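Local atomic coordinates of periplasmic binding protein (Mycobacterium smegmatis, PDB entry 4MDY), a protein that probably binds an iron-bearing solute outside the cell membrane and delivers it to an ABC transporter. Residues 178-183 with 228-233. Residues are numbered along the deposited sequence; the frame is centred on the assembly and turned at random.
Sequences LLLGGT and DVLIWT
Leu180 and Trp232, neighbours on adjacent parallel strands, meet as methyl on indole: Leu180 CD1 sits 3.5 Å from the centroid of the Trp232 six-membered ring, only 8° off its normal, a CH-pi contact. With Trp232 CG anti to its own carbonyl carbon (chi1 -55°), the indole swings across toward strand 178-181 and under Leu180 CD1, and the carbonyl O of Gly181 reaches the ring edge, 3.4 Å from Trp232 CE3. Farther back on this face, Leu178 CD1 and Leu230 CD2 touch at 3.8 Å, their side chains running alongside each other. On the opposite face of the sheet, Leu179 CD1 packs against both Ile231 CG2 and Thr233 CG2.

Backbone bonds fix this register. Ile231 N donates to Leu178 O, and Ile231 O accepts from Leu180 N, 2.7 Å away and nearly straight at 170°; Leu180 O then accepts from Thr233 N at 2.8 Å. Farther along, one water bridges Gly182 N and Thr233 OG1.

Asn260 holds Trp232 NE1, and Phe262 stacks on the indole, tying it to strand 260-262, at one edge of the four-stranded parallel sheet. Leu224 of helix 220-224 packs on the Leu180 face, while helix 279-294 covers Val229 and Ile231, giving the layered alpha/beta build of this lobe.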
ATOM      1  N   LEU A 178      -8.393  -9.617  12.273  1.00 23.36           N
ATOM      2  CA  LEU A 178      -9.029  -8.480  11.621  1.00 21.06           C
ATOM      3  C   LEU A 178      -8.012  -7.354  11.514  1.00 19.12           C
ATOM      4  O   LEU A 178      -7.200  -7.141  12.424  1.00 19.45           O
ATOM      5  CB  LEU A 178     -10.253  -7.997  12.406  1.00 22.06           C
ATOM      6  CG  LEU A 178     -11.511  -8.874  12.394  1.00 24.72           C
ATOM      7  CD1 LEU A 178     -12.503  -8.382  13.437  1.00 24.23           C
ATOM      8  CD2 LEU A 178     -12.161  -8.888  11.018  1.00 26.07           C
ATOM      9  N   LEU A 179      -8.066  -6.647  10.389  1.00 17.49           N
ATOM     10  CA  LEU A 179      -7.214  -5.512  10.121  1.00 17.56           C
ATOM     11  C   LEU A 179      -8.075  -4.254  10.113  1.00 17.00           C
ATOM     12  O   LEU A 179      -8.897  -4.052   9.212  1.00 15.64           O
ATOM     13  CB  LEU A 179      -6.512  -5.686   8.777  1.00 17.75           C
ATOM     14  CG  LEU A 179      -5.573  -4.553   8.372  1.00 19.67           C
ATOM     15  CD1 LEU A 179      -4.429  -4.443   9.372  1.00 20.08           C
ATOM     16  CD2 LEU A 179      -5.045  -4.772   6.963  1.00 21.04           C
ATOM     17  N   LEU A 180      -7.856  -3.407  11.115  1.00 17.36           N
ATOM     18  CA  LEU A 180      -8.756  -2.307  11.429  1.00 15.49           C
ATOM     19  C   LEU A 180      -8.066  -0.964  11.283  1.00 15.03           C
ATOM     20  O   LEU A 180      -6.857  -0.861  11.447  1.00 16.63           O
ATOM     21  CB  LEU A 180      -9.278  -2.459  12.863  1.00 15.70           C
ATOM     22  CG  LEU A 180      -9.934  -3.811  13.202  1.00 17.01           C
ATOM     23  CD1 LEU A 180     -10.386  -3.844  14.650  1.00 18.91           C
ATOM     24  CD2 LEU A 180     -11.107  -4.095  12.273  1.00 17.38           C
ATOM     25  N   GLY A 181      -8.852   0.062  10.982  1.00 15.57           N
ATOM     26  CA  GLY A 181      -8.342   1.420  10.879  1.00 16.24           C
ATOM     27  C   GLY A 181      -7.975   1.958  12.250  1.00 17.82           C
ATOM     28  O   GLY A 181      -8.521   1.524  13.266  1.00 19.48           O
ATOM     29  N   GLY A 182      -7.039   2.901  12.273  1.00 16.80           N
ATOM     30  CA  GLY A 182      -6.519   3.452  13.527  1.00 17.10           C
ATOM     31  C   GLY A 182      -7.430   4.472  14.187  1.00 18.85           C
ATOM     32  O   GLY A 182      -7.192   4.861  15.330  1.00 23.26           O
ATOM     33  N   THR A 183      -8.450   4.924  13.459  1.00 18.51           N
ATOM     34  CA  THR A 183      -9.457   5.847  13.983  1.00 19.50           C
ATOM     35  C   THR A 183     -10.874   5.313  13.738  1.00 20.67           C
ATOM     36  O   THR A 183     -11.120   4.561  12.786  1.00 21.98           O
ATOM     37  CB  THR A 183      -9.315   7.246  13.350  1.00 22.46           C
ATOM     38  OG1 THR A 183      -9.488   7.160  11.931  1.00 23.67           O
ATOM     39  CG2 THR A 183      -7.937   7.839  13.644  1.00 23.33           C
ATOM     40  N   ASP A 228      -9.349 -13.559  17.118  1.00 23.08           N
ATOM     41  CA  ASP A 228      -8.298 -13.885  18.079  1.00 22.25           C
ATOM     42  C   ASP A 228      -7.284 -12.743  18.248  1.00 22.71           C
ATOM     43  O   ASP A 228      -6.642 -12.629  19.289  1.00 23.09           O
ATOM     44  CB  ASP A 228      -7.570 -15.151  17.636  1.00 23.28           C
ATOM     45  CG  ASP A 228      -8.481 -16.361  17.626  1.00 26.37           C
ATOM     46  OD1 ASP A 228      -9.160 -16.595  18.653  1.00 26.46           O
ATOM     47  OD2 ASP A 228      -8.536 -17.068  16.594  1.00 27.32           O
ATOM     48  N   VAL A 229      -7.137 -11.919  17.215  1.00 21.31           N
ATOM     49  CA  VAL A 229      -6.241 -10.774  17.247  1.00 20.46           C
ATOM     50  C   VAL A 229      -6.826  -9.649  16.392  1.00 20.22           C
ATOM     51  O   VAL A 229      -7.347  -9.897  15.303  1.00 19.81           O
ATOM     52  CB  VAL A 229      -4.810 -11.151  16.767  1.00 20.40           C
ATOM     53  CG1 VAL A 229      -4.821 -11.729  15.356  1.00 20.13           C
ATOM     54  CG2 VAL A 229      -3.865  -9.957  16.835  1.00 20.06           C
ATOM     55  N   LEU A 230      -6.766  -8.424  16.912  1.00 19.21           N
ATOM     56  CA  LEU A 230      -7.168  -7.233  16.166  1.00 18.72           C
ATOM     57  C   LEU A 230      -5.931  -6.398  15.908  1.00 19.48           C
ATOM     58  O   LEU A 230      -5.176  -6.091  16.829  1.00 21.95           O
ATOM     59  CB  LEU A 230      -8.183  -6.391  16.948  1.00 19.00           C
ATOM     60  CG  LEU A 230      -9.428  -7.098  17.468  1.00 18.84           C
ATOM     61  CD1 LEU A 230     -10.300  -6.094  18.205  1.00 18.48           C
ATOM     62  CD2 LEU A 230     -10.206  -7.761  16.343  1.00 20.05           C
ATOM     63  N   ILE A 231      -5.735  -6.030  14.648  1.00 19.83           N
ATOM     64  CA  ILE A 231      -4.613  -5.206  14.238  1.00 17.37           C
ATOM     65  C   ILE A 231      -5.179  -3.845  13.889  1.00 16.28           C
ATOM     66  O   ILE A 231      -5.828  -3.684  12.868  1.00 16.11           O
ATOM     67  CB  ILE A 231      -3.880  -5.829  13.027  1.00 17.28           C
ATOM     68  CG1 ILE A 231      -3.482  -7.278  13.336  1.00 17.77           C
ATOM     69  CG2 ILE A 231      -2.658  -5.004  12.656  1.00 17.88           C
ATOM     70  CD1 ILE A 231      -3.088  -8.086  12.119  1.00 18.28           C
ATOM     71  N   TRP A 232      -4.966  -2.876  14.771  1.00 16.96           N
ATOM     72  CA  TRP A 232      -5.436  -1.516  14.537  1.00 17.38           C
ATOM     73  C   TRP A 232      -4.288  -0.713  13.941  1.00 16.87           C
ATOM     74  O   TRP A 232      -3.207  -0.635  14.534  1.00 17.64           O
ATOM     75  CB  TRP A 232      -5.863  -0.863  15.841  1.00 16.24           C
ATOM     76  CG  TRP A 232      -6.891  -1.606  16.630  1.00 16.17           C
ATOM     77  CD1 TRP A 232      -6.677  -2.658  17.483  1.00 17.58           C
ATOM     78  CD2 TRP A 232      -8.295  -1.338  16.670  1.00 15.31           C
ATOM     79  NE1 TRP A 232      -7.863  -3.059  18.047  1.00 16.58           N
ATOM     80  CE2 TRP A 232      -8.874  -2.269  17.563  1.00 15.97           C
ATOM     81  CE3 TRP A 232      -9.125  -0.405  16.033  1.00 15.30           C
ATOM     82  CZ2 TRP A 232     -10.239  -2.284  17.845  1.00 15.01           C
ATOM     83  CZ3 TRP A 232     -10.481  -0.415  16.320  1.00 13.62           C
ATOM     84  CH2 TRP A 232     -11.027  -1.352  17.221  1.00 15.39           C
ATOM     85  N   THR A 233      -4.515  -0.101  12.784  1.00 16.99           N
ATOM     86  CA  THR A 233      -3.444   0.606  12.089  1.00 16.18           C
ATOM     87  C   THR A 233      -3.333   2.044  12.600  1.00 16.76           C
ATOM     88  O   THR A 233      -3.488   3.017  11.855  1.00 15.30           O
ATOM     89  CB  THR A 233      -3.610   0.544  10.561  1.00 15.99           C
ATOM     90  OG1 THR A 233      -4.875   1.095  10.179  1.00 16.94           O
ATOM     91  CG2 THR A 233      -3.508  -0.919  10.093  1.00 16.32           C
TER
HETATM   92  O   HOH W   1      -5.977   3.720   9.713  1.00 25.03           O